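Local coordinates for protein pyrethroid hydrolase (Sphingobium faniae, PDB 5Y5R) that hydrolyses the ester bond of pyrethroid insecticides such as cypermethrin and permethrin, and here holds the pyrethroid bifenthrin in its active site, at residues D37-T42 / L49-M54; L98-A103 / N183-R188; D130-V135 / E153-D158; S225-H230 / P237-E242. All coordinates share one frame; numbering follows the deposited sequence.

Contact 1 (D37-T42 / L49-M54)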
# COMPACT_ATOMS: atom_id res chain seq x y z
N ASP A 37 10.16 6.50 -2.16
CA ASP A 37 9.14 7.54 -2.11
C ASP A 37 8.39 7.61 -3.44
O ASP A 37 9.00 7.73 -4.51
CB ASP A 37 9.79 8.89 -1.80
CG ASP A 37 10.34 8.99 -0.39
OD1 ASP A 37 9.95 8.19 0.52
OD2 ASP A 37 11.22 9.85 -0.18
N LEU A 38 7.06 7.55 -3.41
CA LEU A 38 6.36 7.83 -4.65
C LEU A 38 6.48 9.33 -4.95
O LEU A 38 7.07 10.09 -4.18
CB LEU A 38 4.90 7.34 -4.57
CG LEU A 38 4.68 5.82 -4.52
CD1 LEU A 38 3.20 5.39 -4.56
CD2 LEU A 38 5.36 5.17 -5.67
N THR A 39 6.04 9.73 -6.13
CA THR A 39 6.15 11.12 -6.53
C THR A 39 5.34 12.00 -5.60
O THR A 39 4.23 11.65 -5.19
CB THR A 39 5.70 11.28 -7.98
OG1 THR A 39 6.54 10.48 -8.81
CG2 THR A 39 5.75 12.73 -8.43
N GLY A 40 5.94 13.12 -5.18
CA GLY A 40 5.32 14.02 -4.22
C GLY A 40 5.59 13.67 -2.78
O GLY A 40 5.12 14.37 -1.89
N HIS A 41 6.29 12.57 -2.52
CA HIS A 41 6.50 12.12 -1.15
C HIS A 41 7.91 12.39 -0.65
O HIS A 41 8.30 11.86 0.40
CB HIS A 41 6.13 10.62 -1.05
CG HIS A 41 4.66 10.37 -1.14
ND1 HIS A 41 3.87 10.14 -0.03
CD2 HIS A 41 3.81 10.43 -2.19
CE1 HIS A 41 2.61 10.01 -0.41
NE2 HIS A 41 2.55 10.18 -1.71
N THR A 42 8.69 13.21 -1.35
CA THR A 42 10.02 13.57 -0.88
C THR A 42 10.11 15.06 -0.61
O THR A 42 9.97 15.86 -1.56
CB THR A 42 11.05 13.11 -1.90
OG1 THR A 42 10.78 11.74 -2.22
CG2 THR A 42 12.47 13.26 -1.36
N LEU A 49 0.64 18.79 -5.44
CA LEU A 49 0.17 19.33 -6.71
C LEU A 49 1.05 18.94 -7.89
O LEU A 49 0.65 19.14 -9.04
CB LEU A 49 0.02 20.85 -6.66
CG LEU A 49 -1.02 21.41 -5.69
CD1 LEU A 49 -0.92 22.94 -5.63
CD2 LEU A 49 -2.43 21.01 -6.07
N SER A 50 2.26 18.43 -7.63
CA SER A 50 3.14 18.01 -8.71
C SER A 50 2.71 16.69 -9.34
O SER A 50 3.07 16.41 -10.48
CB SER A 50 4.57 17.90 -8.18
OG SER A 50 4.70 16.78 -7.30
N VAL A 51 1.91 15.89 -8.65
CA VAL A 51 1.52 14.62 -9.24
C VAL A 51 0.53 14.86 -10.37
O VAL A 51 -0.58 15.36 -10.14
CB VAL A 51 0.92 13.70 -8.18
CG1 VAL A 51 0.59 12.37 -8.82
CG2 VAL A 51 1.89 13.56 -7.02
N VAL A 52 0.88 14.42 -11.56
CA VAL A 52 0.01 14.62 -12.71
C VAL A 52 -1.01 13.51 -12.84
O VAL A 52 -2.22 13.76 -12.89
CB VAL A 52 0.85 14.73 -13.98
CG1 VAL A 52 -0.08 14.90 -15.15
CG2 VAL A 52 1.84 15.89 -13.86
N ASP A 53 -0.56 12.26 -12.84
CA ASP A 53 -1.44 11.11 -13.00
C ASP A 53 -0.70 9.90 -12.44
O ASP A 53 0.38 10.04 -11.84
CB ASP A 53 -1.91 10.96 -14.46
CG ASP A 53 -0.76 10.73 -15.43
OD1 ASP A 53 0.39 10.54 -15.00
OD2 ASP A 53 -1.02 10.74 -16.66
N MSE A 54 -1.27 8.72 -12.59
CA MSE A 54 -0.70 7.55 -11.92
C MSE A 54 0.61 7.11 -12.52
O MSE A 54 1.48 6.65 -11.79
CB MSE A 54 -1.69 6.39 -11.94
CG MSE A 54 -2.83 6.59 -10.94
SE MSE A 54 -2.21 6.51 -9.09
CE MSE A 54 -2.11 4.52 -8.88

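Contact 2 (L98-A103 / N183-R188)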
# COMPACT_ATOMS: atom_id res chain seq x y z
N LEU A 98 1.88 -10.01 -6.40
CA LEU A 98 1.27 -8.81 -5.82
C LEU A 98 0.87 -9.08 -4.37
O LEU A 98 0.16 -10.04 -4.08
CB LEU A 98 0.04 -8.37 -6.62
CG LEU A 98 0.32 -7.85 -8.03
CD1 LEU A 98 -0.98 -7.60 -8.78
CD2 LEU A 98 1.18 -6.57 -8.00
N ILE A 99 1.31 -8.22 -3.47
CA ILE A 99 0.98 -8.35 -2.06
C ILE A 99 0.20 -7.11 -1.62
O ILE A 99 0.73 -6.00 -1.67
CB ILE A 99 2.24 -8.50 -1.21
CG1 ILE A 99 3.07 -9.71 -1.65
CG2 ILE A 99 1.86 -8.63 0.25
CD1 ILE A 99 4.30 -9.86 -0.83
N TYR A 100 -1.02 -7.32 -1.13
CA TYR A 100 -1.88 -6.24 -0.64
C TYR A 100 -1.92 -6.30 0.89
O TYR A 100 -2.60 -7.16 1.46
CB TYR A 100 -3.28 -6.33 -1.24
CG TYR A 100 -3.33 -6.15 -2.73
CD1 TYR A 100 -3.04 -7.21 -3.59
CD2 TYR A 100 -3.64 -4.94 -3.29
CE1 TYR A 100 -3.10 -7.08 -4.95
CE2 TYR A 100 -3.68 -4.78 -4.65
CZ TYR A 100 -3.39 -5.85 -5.49
OH TYR A 100 -3.46 -5.70 -6.86
N LEU A 101 -1.22 -5.38 1.55
CA LEU A 101 -1.09 -5.36 3.00
C LEU A 101 -2.09 -4.36 3.58
O LEU A 101 -1.82 -3.15 3.64
CB LEU A 101 0.35 -5.01 3.41
CG LEU A 101 0.63 -4.81 4.90
CD1 LEU A 101 0.20 -6.01 5.77
CD2 LEU A 101 2.09 -4.47 5.13
N THR A 102 -3.20 -4.91 4.11
CA THR A 102 -4.42 -4.20 4.51
C THR A 102 -4.55 -3.01 3.57
O THR A 102 -4.54 -1.84 3.98
CB THR A 102 -4.41 -3.89 6.02
OG1 THR A 102 -5.67 -3.34 6.43
CG2 THR A 102 -3.24 -2.96 6.47
N ALA A 103 -4.60 -3.33 2.28
CA ALA A 103 -4.41 -2.39 1.19
C ALA A 103 -5.67 -2.31 0.35
O ALA A 103 -6.53 -3.18 0.40
CB ALA A 103 -3.22 -2.79 0.29
N ASN A 183 -8.82 0.88 -11.43
CA ASN A 183 -7.86 -0.19 -11.67
C ASN A 183 -7.90 -0.61 -13.12
O ASN A 183 -8.95 -1.03 -13.60
CB ASN A 183 -8.12 -1.39 -10.77
CG ASN A 183 -7.09 -2.50 -10.97
OD1 ASN A 183 -6.15 -2.35 -11.74
ND2 ASN A 183 -7.24 -3.59 -10.24
N PRO A 184 -6.81 -0.46 -13.87
CA PRO A 184 -6.79 -0.88 -15.28
C PRO A 184 -6.34 -2.31 -15.51
O PRO A 184 -6.13 -2.69 -16.67
CB PRO A 184 -5.78 0.10 -15.88
CG PRO A 184 -4.77 0.25 -14.77
CD PRO A 184 -5.54 0.15 -13.47
N MSE A 185 -6.18 -3.12 -14.47
CA MSE A 185 -5.68 -4.47 -14.67
C MSE A 185 -6.57 -5.27 -15.60
O MSE A 185 -7.77 -5.39 -15.37
CB MSE A 185 -5.56 -5.20 -13.35
CG MSE A 185 -4.29 -4.88 -12.63
SE MSE A 185 -4.38 -5.64 -10.89
CE MSE A 185 -4.15 -7.50 -11.47
N GLU A 186 -5.97 -5.81 -16.66
CA GLU A 186 -6.69 -6.66 -17.58
C GLU A 186 -5.77 -7.77 -18.08
O GLU A 186 -4.54 -7.65 -18.04
CB GLU A 186 -7.21 -5.87 -18.78
CG GLU A 186 -6.12 -5.37 -19.67
CD GLU A 186 -6.63 -4.47 -20.78
OE1 GLU A 186 -7.69 -3.83 -20.61
OE2 GLU A 186 -5.97 -4.42 -21.84
N GLY A 187 -6.40 -8.85 -18.58
CA GLY A 187 -5.65 -9.86 -19.28
C GLY A 187 -4.48 -10.44 -18.51
O GLY A 187 -4.65 -11.16 -17.53
N ARG A 188 -3.29 -10.11 -18.99
CA ARG A 188 -2.08 -10.76 -18.48
C ARG A 188 -1.87 -10.45 -17.00
O ARG A 188 -1.53 -11.35 -16.22
CB ARG A 188 -0.91 -10.25 -19.32
CG ARG A 188 0.28 -11.13 -19.49
CD ARG A 188 1.33 -10.32 -20.22
NE ARG A 188 2.67 -10.82 -20.00
CZ ARG A 188 3.72 -10.47 -20.74
NH1 ARG A 188 3.57 -9.62 -21.74
NH2 ARG A 188 4.92 -10.98 -20.47

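Contact 3 (D130-V135 / E153-D158). With 8NL ((2-methyl-3-phenyl-phenyl)methyl (1~{S})-3-[(~{E})-2-chloranyl-3,3,3-tris(fluoranyl)prop-1-enyl]-2,2-dimethyl-cyclopropane-1-carboxylate), chain G.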
# COMPACT_ATOMS: atom_id res chain seq x y z
N ASP A 130 -12.72 11.10 8.88
CA ASP A 130 -12.89 12.02 10.00
C ASP A 130 -11.61 12.81 10.27
O ASP A 130 -11.66 14.02 10.52
CB ASP A 130 -13.25 11.21 11.25
CG ASP A 130 -13.40 12.06 12.50
OD1 ASP A 130 -14.31 12.90 12.52
OD2 ASP A 130 -12.63 11.94 13.47
N LEU A 131 -10.46 12.14 10.19
CA LEU A 131 -9.18 12.67 10.66
C LEU A 131 -8.30 13.22 9.56
O LEU A 131 -7.32 13.90 9.86
CB LEU A 131 -8.40 11.58 11.40
CG LEU A 131 -8.99 11.16 12.74
CD1 LEU A 131 -8.44 9.83 13.18
CD2 LEU A 131 -8.75 12.22 13.81
N ILE A 132 -8.60 12.89 8.31
CA ILE A 132 -7.87 13.34 7.14
C ILE A 132 -8.84 14.20 6.34
O ILE A 132 -9.90 13.72 5.93
CB ILE A 132 -7.38 12.16 6.29
CG1 ILE A 132 -6.52 11.20 7.14
CG2 ILE A 132 -6.67 12.66 5.06
CD1 ILE A 132 -5.19 11.75 7.59
N GLN A 133 -8.47 15.45 6.12
CA GLN A 133 -9.38 16.44 5.56
C GLN A 133 -8.89 17.00 4.23
O GLN A 133 -7.71 16.89 3.90
CB GLN A 133 -9.62 17.57 6.57
CG GLN A 133 -10.08 17.04 7.91
CD GLN A 133 -10.10 18.12 8.98
OE1 GLN A 133 -9.24 19.01 8.99
NE2 GLN A 133 -11.07 18.04 9.88
N PRO A 134 -9.80 17.49 3.39
CA PRO A 134 -9.40 18.04 2.09
C PRO A 134 -8.72 19.41 2.23
O PRO A 134 -9.01 20.17 3.16
CB PRO A 134 -10.72 18.18 1.34
CG PRO A 134 -11.72 17.27 2.12
CD PRO A 134 -11.27 17.40 3.53
N VAL A 135 -7.80 19.70 1.29
CA VAL A 135 -7.17 21.02 1.10
C VAL A 135 -7.07 21.27 -0.41
O VAL A 135 -7.23 20.36 -1.22
CB VAL A 135 -5.77 21.16 1.77
CG1 VAL A 135 -5.86 20.93 3.29
CG2 VAL A 135 -4.76 20.24 1.13
N GLU A 153 -3.41 7.10 18.07
CA GLU A 153 -4.03 5.85 18.48
C GLU A 153 -4.76 5.17 17.34
O GLU A 153 -4.98 3.96 17.41
CB GLU A 153 -5.00 6.03 19.65
CG GLU A 153 -6.11 6.97 19.43
CD GLU A 153 -6.79 7.35 20.72
OE1 GLU A 153 -6.24 7.15 21.82
OE2 GLU A 153 -7.93 7.82 20.64
N VAL A 154 -5.18 5.93 16.32
CA VAL A 154 -5.90 5.38 15.16
C VAL A 154 -4.93 4.83 14.11
O VAL A 154 -5.09 3.69 13.63
CB VAL A 154 -6.84 6.44 14.56
CG1 VAL A 154 -7.36 6.03 13.25
CG2 VAL A 154 -8.01 6.70 15.50
N PHE A 155 -3.97 5.64 13.67
CA PHE A 155 -3.06 5.26 12.60
C PHE A 155 -1.72 4.69 13.06
O PHE A 155 -1.12 3.94 12.29
CB PHE A 155 -2.76 6.48 11.73
CG PHE A 155 -3.92 6.95 10.91
CD1 PHE A 155 -4.18 6.39 9.68
CD2 PHE A 155 -4.73 8.00 11.38
CE1 PHE A 155 -5.21 6.86 8.90
CE2 PHE A 155 -5.80 8.45 10.60
CZ PHE A 155 -6.03 7.88 9.36
N MSE A 156 -1.18 5.10 14.21
CA MSE A 156 0.21 4.77 14.65
C MSE A 156 0.24 3.96 15.95
O MSE A 156 1.23 3.97 16.70
CB MSE A 156 1.05 6.03 14.86
CG MSE A 156 1.19 6.99 13.66
SE MSE A 156 1.56 8.86 14.24
CE MSE A 156 -0.25 9.62 13.88
N GLY A 157 -0.88 3.31 16.26
CA GLY A 157 -0.96 2.50 17.45
C GLY A 157 -0.00 1.32 17.46
O GLY A 157 0.28 0.77 18.53
N ASP A 158 0.41 0.85 16.28
CA ASP A 158 1.34 -0.26 16.13
C ASP A 158 2.80 0.13 16.35
O ASP A 158 3.66 -0.77 16.29
CB ASP A 158 1.23 -0.91 14.75
CG ASP A 158 -0.07 -1.66 14.57
OD1 ASP A 158 -0.11 -2.87 14.89
OD2 ASP A 158 -1.04 -1.05 14.09
C 8NL G . -2.21 8.40 6.83
C8 8NL G . 0.33 10.15 9.47
C9 8NL G . 0.37 11.46 9.95
C10 8NL G . -0.79 12.06 10.43
C11 8NL G . -1.96 11.31 10.40
C12 8NL G . -1.98 10.00 9.91
C13 8NL G . -1.79 5.51 5.99
O 8NL G . -3.23 5.51 5.81
CL 8NL G . -9.86 7.20 3.75
C21 8NL G . -8.13 6.84 3.76
C22 8NL G . -7.18 7.99 3.97
F2 8NL G . -6.70 7.90 5.20
F1 8NL G . -6.19 8.01 3.10
F 8NL G . -7.87 9.10 3.84
C20 8NL G . -7.72 5.57 3.63
C16 8NL G . -6.25 5.23 3.60
C17 8NL G . -6.17 3.71 3.79
C18 8NL G . -5.89 3.52 2.31
C19 8NL G . -7.48 3.09 4.29
C15 8NL G . -5.46 4.68 4.79
C14 8NL G . -3.97 5.00 4.62
O1 8NL G . -3.44 4.91 3.52
C2 8NL G . -1.21 6.16 7.25
C3 8NL G . -0.40 5.34 8.03
C4 8NL G . 0.20 5.80 9.21
C5 8NL G . 0.04 7.12 9.60
C6 8NL G . -0.76 7.99 8.86
C1 8NL G . -1.37 7.51 7.67
C7 8NL G . -0.84 9.40 9.42

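Contact 4 (S225-H230 / P237-E242). With 8NL ((2-methyl-3-phenyl-phenyl)methyl (1~{S})-3-[(~{E})-2-chloranyl-3,3,3-tris(fluoranyl)prop-1-enyl]-2,2-dimethyl-cyclopropane-1-carboxylate), chain G; SO4 (sulfate ion), chain H.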
# COMPACT_ATOMS: atom_id res chain seq x y z
N SER A 225 -3.53 -13.87 7.59
CA SER A 225 -4.08 -12.96 8.58
C SER A 225 -3.04 -12.67 9.64
O SER A 225 -2.39 -13.59 10.15
CB SER A 225 -5.32 -13.58 9.24
OG SER A 225 -6.32 -13.82 8.29
N LEU A 226 -2.87 -11.39 9.98
CA LEU A 226 -1.98 -10.96 11.04
C LEU A 226 -2.80 -10.31 12.15
O LEU A 226 -3.77 -9.61 11.85
CB LEU A 226 -0.97 -9.93 10.53
CG LEU A 226 0.01 -10.28 9.43
CD1 LEU A 226 0.89 -9.04 9.22
CD2 LEU A 226 0.83 -11.52 9.78
N PRO A 227 -2.44 -10.55 13.49
CA PRO A 227 -3.18 -9.94 14.62
C PRO A 227 -2.70 -8.52 14.95
O PRO A 227 -2.29 -8.23 16.07
CB PRO A 227 -2.89 -10.92 15.75
CG PRO A 227 -1.49 -11.43 15.43
CD PRO A 227 -1.33 -11.41 13.95
N ALA A 228 -2.79 -7.61 13.97
CA ALA A 228 -2.23 -6.27 14.08
C ALA A 228 -3.25 -5.19 13.70
O ALA A 228 -4.22 -5.46 12.99
CB ALA A 228 -1.02 -6.13 13.18
N SER A 229 -3.00 -3.95 14.12
CA SER A 229 -3.84 -2.86 13.63
C SER A 229 -3.21 -2.30 12.36
O SER A 229 -2.59 -3.06 11.61
CB SER A 229 -4.09 -1.76 14.66
OG SER A 229 -2.91 -1.27 15.27
N HIS A 230 -3.36 -0.99 12.12
CA HIS A 230 -3.17 -0.44 10.77
C HIS A 230 -1.76 -0.66 10.20
O HIS A 230 -1.60 -0.70 8.98
CB HIS A 230 -3.48 1.07 10.76
CG HIS A 230 -3.58 1.62 9.37
ND1 HIS A 230 -4.34 1.01 8.39
CD2 HIS A 230 -2.95 2.65 8.77
CE1 HIS A 230 -4.21 1.68 7.26
NE2 HIS A 230 -3.36 2.67 7.46
N PRO A 237 7.37 -6.74 12.39
CA PRO A 237 8.17 -6.83 11.16
C PRO A 237 8.65 -8.23 10.85
O PRO A 237 8.72 -8.60 9.68
CB PRO A 237 9.36 -5.90 11.45
CG PRO A 237 9.44 -5.85 12.94
CD PRO A 237 8.00 -5.89 13.42
N GLU A 238 8.99 -9.01 11.89
CA GLU A 238 9.51 -10.37 11.70
C GLU A 238 8.46 -11.28 11.07
O GLU A 238 8.71 -11.93 10.05
CB GLU A 238 9.95 -10.92 13.05
CG GLU A 238 11.23 -10.35 13.66
CD GLU A 238 12.50 -10.95 13.07
OE1 GLU A 238 12.40 -11.72 12.08
OE2 GLU A 238 13.59 -10.67 13.61
N ARG A 239 7.26 -11.32 11.66
CA ARG A 239 6.18 -12.14 11.12
C ARG A 239 5.77 -11.65 9.75
O ARG A 239 5.46 -12.45 8.86
CB ARG A 239 4.97 -12.12 12.06
CG ARG A 239 5.16 -12.96 13.33
CD ARG A 239 4.11 -12.75 14.42
NE ARG A 239 4.44 -11.60 15.27
CZ ARG A 239 3.75 -11.19 16.34
NH1 ARG A 239 2.67 -11.86 16.75
NH2 ARG A 239 4.14 -10.11 17.02
N LEU A 240 5.78 -10.33 9.57
CA LEU A 240 5.38 -9.74 8.30
C LEU A 240 6.37 -10.05 7.22
O LEU A 240 6.00 -10.50 6.13
CB LEU A 240 5.21 -8.23 8.46
CG LEU A 240 4.87 -7.50 7.17
CD1 LEU A 240 3.60 -8.12 6.55
CD2 LEU A 240 4.68 -5.99 7.40
N ALA A 241 7.67 -9.83 7.50
CA ALA A 241 8.70 -10.12 6.52
C ALA A 241 8.76 -11.61 6.19
O ALA A 241 9.06 -11.99 5.05
CB ALA A 241 10.07 -9.60 7.00
N GLU A 242 8.52 -12.47 7.19
CA GLU A 242 8.47 -13.92 6.95
C GLU A 242 7.42 -14.28 5.91
O GLU A 242 7.68 -15.05 4.98
CB GLU A 242 8.18 -14.65 8.26
CG GLU A 242 8.06 -16.17 8.09
CD GLU A 242 7.81 -16.90 9.41
OE1 GLU A 242 7.50 -16.22 10.42
OE2 GLU A 242 7.90 -18.15 9.44
C 8NL G . -2.21 8.40 6.83
C8 8NL G . 0.33 10.15 9.47
C9 8NL G . 0.37 11.46 9.95
C10 8NL G . -0.79 12.06 10.43
C11 8NL G . -1.96 11.31 10.40
C12 8NL G . -1.98 10.00 9.91
C13 8NL G . -1.79 5.51 5.99
O 8NL G . -3.23 5.51 5.81
CL 8NL G . -9.86 7.20 3.75
C21 8NL G . -8.13 6.84 3.76
C22 8NL G . -7.18 7.99 3.97
F2 8NL G . -6.70 7.90 5.20
F1 8NL G . -6.19 8.01 3.10
F 8NL G . -7.87 9.10 3.84
C20 8NL G . -7.72 5.57 3.63
C16 8NL G . -6.25 5.23 3.60
C17 8NL G . -6.17 3.71 3.79
C18 8NL G . -5.89 3.52 2.31
C19 8NL G . -7.48 3.09 4.29
C15 8NL G . -5.46 4.68 4.79
C14 8NL G . -3.97 5.00 4.62
O1 8NL G . -3.44 4.91 3.52
C2 8NL G . -1.21 6.16 7.25
C3 8NL G . -0.40 5.34 8.03
C4 8NL G . 0.20 5.80 9.21
C5 8NL G . 0.04 7.12 9.60
C6 8NL G . -0.76 7.99 8.86
C1 8NL G . -1.37 7.51 7.67
C7 8NL G . -0.84 9.40 9.42
S SO4 H . 7.68 -9.85 15.45
O1 SO4 H . 8.48 -8.76 14.90
O2 SO4 H . 6.97 -10.52 14.35
O3 SO4 H . 6.79 -9.29 16.46
O4 SO4 H . 8.54 -10.84 16.11

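Contact 1 (D37-T42 / L49-M54)
Val51 leans a single methyl, CG2, against the backbone of Thr39, 3.5 Å from the carbonyl O. The same CG2 meets the methyl of Thr39, CG2 to CG2 at 4.2 Å, the two branched side chains lying askew to one another. Beside them Ser50 brings its OG to 4.2 Å from Gly40 CA, a van der Waals contact and not a hydrogen bond. With chi1 at 70°, this hydroxyl stands between its own backbone N and carbonyl carbon and bonds to Gly47 O, three residues earlier. Thr39 divides its branches: CG2 faces Val51, while OG1 hydrogen-bonds to His56 O. Outside this first shell, residues 38–41 form a type II beta turn closed by His41 N to Leu38 O, 3.1 Å. Gly40 sits at its third position with positive phi, its CA facing Ser50 and Val51. Farther back, Thr42 OG1 donates to Asp37 OD2 at 2.8 Å, and that carboxylate also pairs with Arg15. No hydrogen bond crosses between 37–42 and 49–54. Their contact, part of the loop leading to helix 54–57, is therefore dispersion packing, with the hydroxyls of Thr39 and Ser50 bonded to backbone carbonyls outside the two segments.

Contact 2 (L98-A103 / N183-R188)
A selenium atom faces a phenol oxygen here: SE of the selenomethionine Met185 lies 4.1 Å from Tyr100 OH, a loose van der Waals approach. The tyrosine hydroxyl has its polar partner in Ser85 OG, so the selenium merely flanks a group already engaged. The two backbones stay well apart, Leu98 and Met185 being the closest pair at 12.1 Å between CA atoms, and long side chains span the gap. Met185 runs extended through chi2, then bends at chi3 (73°), which turns its terminal methyl to Leu98. Met185 CE and Leu98 CD1 meet tip to tip at 4.2 Å, whereas the Tyr100 and Met185 side chains slide past each other in opposite senses. The base of Met185 is set by an Asx turn. Asn183 OD1 accepts from Met185 N at 2.8 Å, with the N-H pointing at the oxygen at 159° but coming from 56° above the carbonyl plane. Asn183 ND2 in turn reaches Thr106 O, fastening the other end of the amide. All three side chains that touch are buried. Leu98 and Tyr100 belong to strand 95–101, flanked in the central parallel sheet by strands 71–77 and 194–199. Helix 80–90 packs against both sides of the contact, with Ala88 on Leu98, Ile84 on Tyr100 and Ser85 on Met185, so loop 183–188 borders that helix beside the sheet.

Contact 3 (D130-V135 / E153-D158)
Leu131 and Val154 meet tip to tip in the cap of this alpha/beta hydrolase, built of helices and a small antiparallel sheet, that lies between core strands 95–101 and 194–199. The tight part is wholly apolar. Leu131 CD1 touches Val154 CG2 at 3.9 Å and sits equally close, 3.9 Å, to Phe155 CE2, filling the angle between these consecutive side chains at the end of helix 148–155. Ile132, first residue past helix 126–131, adds CG1 at 4.0 Å from Phe155 CZ; both aliphatic groups reach the aromatic ring obliquely. The solvent side is looser and charged: Asp130 and Glu153 take no part in the packing and instead form salt bridges with Arg147 and Arg150. On the inner side the hydrophobic cluster becomes pocket wall. Ile132 CG1 approaches the trifluoromethyl fluorine F2 of the bound pyrethroid at 3.8 Å, while Phe155 presents a ring face to the biphenyl part. The same two residues thus join the cap elements and line the pocket along different parts of one ligand. Over that face the outer phenyl carbon C12 of the ligand stands 3.6 Å above the Phe155 plane, displaced toward the rim.

Contact 4 (S225-H230 / P237-E242)
Apolar packing joins the segments at Leu226 and Leu240, whose CD1 methyls touch at 3.9 Å with the side chains crossing at about a right angle. Leu240 has CG anti to the backbone N (chi1 177°), which carries its branch across the helix flank to Leu226. A peripheral contact follows where Pro227 CG comes within 4.4 Å of Arg239 NH1, obliquely to the guanidinium; Pro227 is the centre of an inverse gamma turn that ends the strand. Hydrogen bonds gather round a sulfate, probably from the crystallisation liquor, at the first turn of helix 237–249. Sulfate O2 accepts from Arg239 N at 2.8 Å and from Arg239 NE at 2.9 Å (164°). Sulfate O3 accepts from Arg239 NH2. Glu238 N donates to sulfate O1. The bend at chi3 folds the guanidinium edge back onto the anion, which the helix N-terminus probably also favours. Substrate chemistry lies at the far end of 225–230: His230 NE2 donates to the pyrethroid ester oxygen O at 3.3 Å, while ND1 bonds to Asp202, its probable partner in the charge relay. Strand 222–226 borders the parallel sheet beside strand 194–199, and helix 237–249 lies over it, with Leu226 and Leu240 both resting on Ile197 and with Leu25 of helix 23–28 against Pro237 and Ala241.

Overall arrangement
From the N terminus, contact 1 comes first, closing a short loop between strand 32–34 and helix 54–57. Contact 2 then spans the longest stretch, from core strand 95–101 to the loop before strand 194–199, and contact 3 nests inside it, tying together elements of the cap. Contact 4 follows in series, joining the edge strand 222–226 to the C-terminal helix 237–249. Contacts 2 and 4 share the parallel sheet and touch where Thr102 CG2 lies 3.8 Å from His230 O. Contacts 3 and 4 meet through Asp158, which bonds to Ser229 N, and both reach the ligand, so cap and core close on it together. Contact 1 touches none of the others.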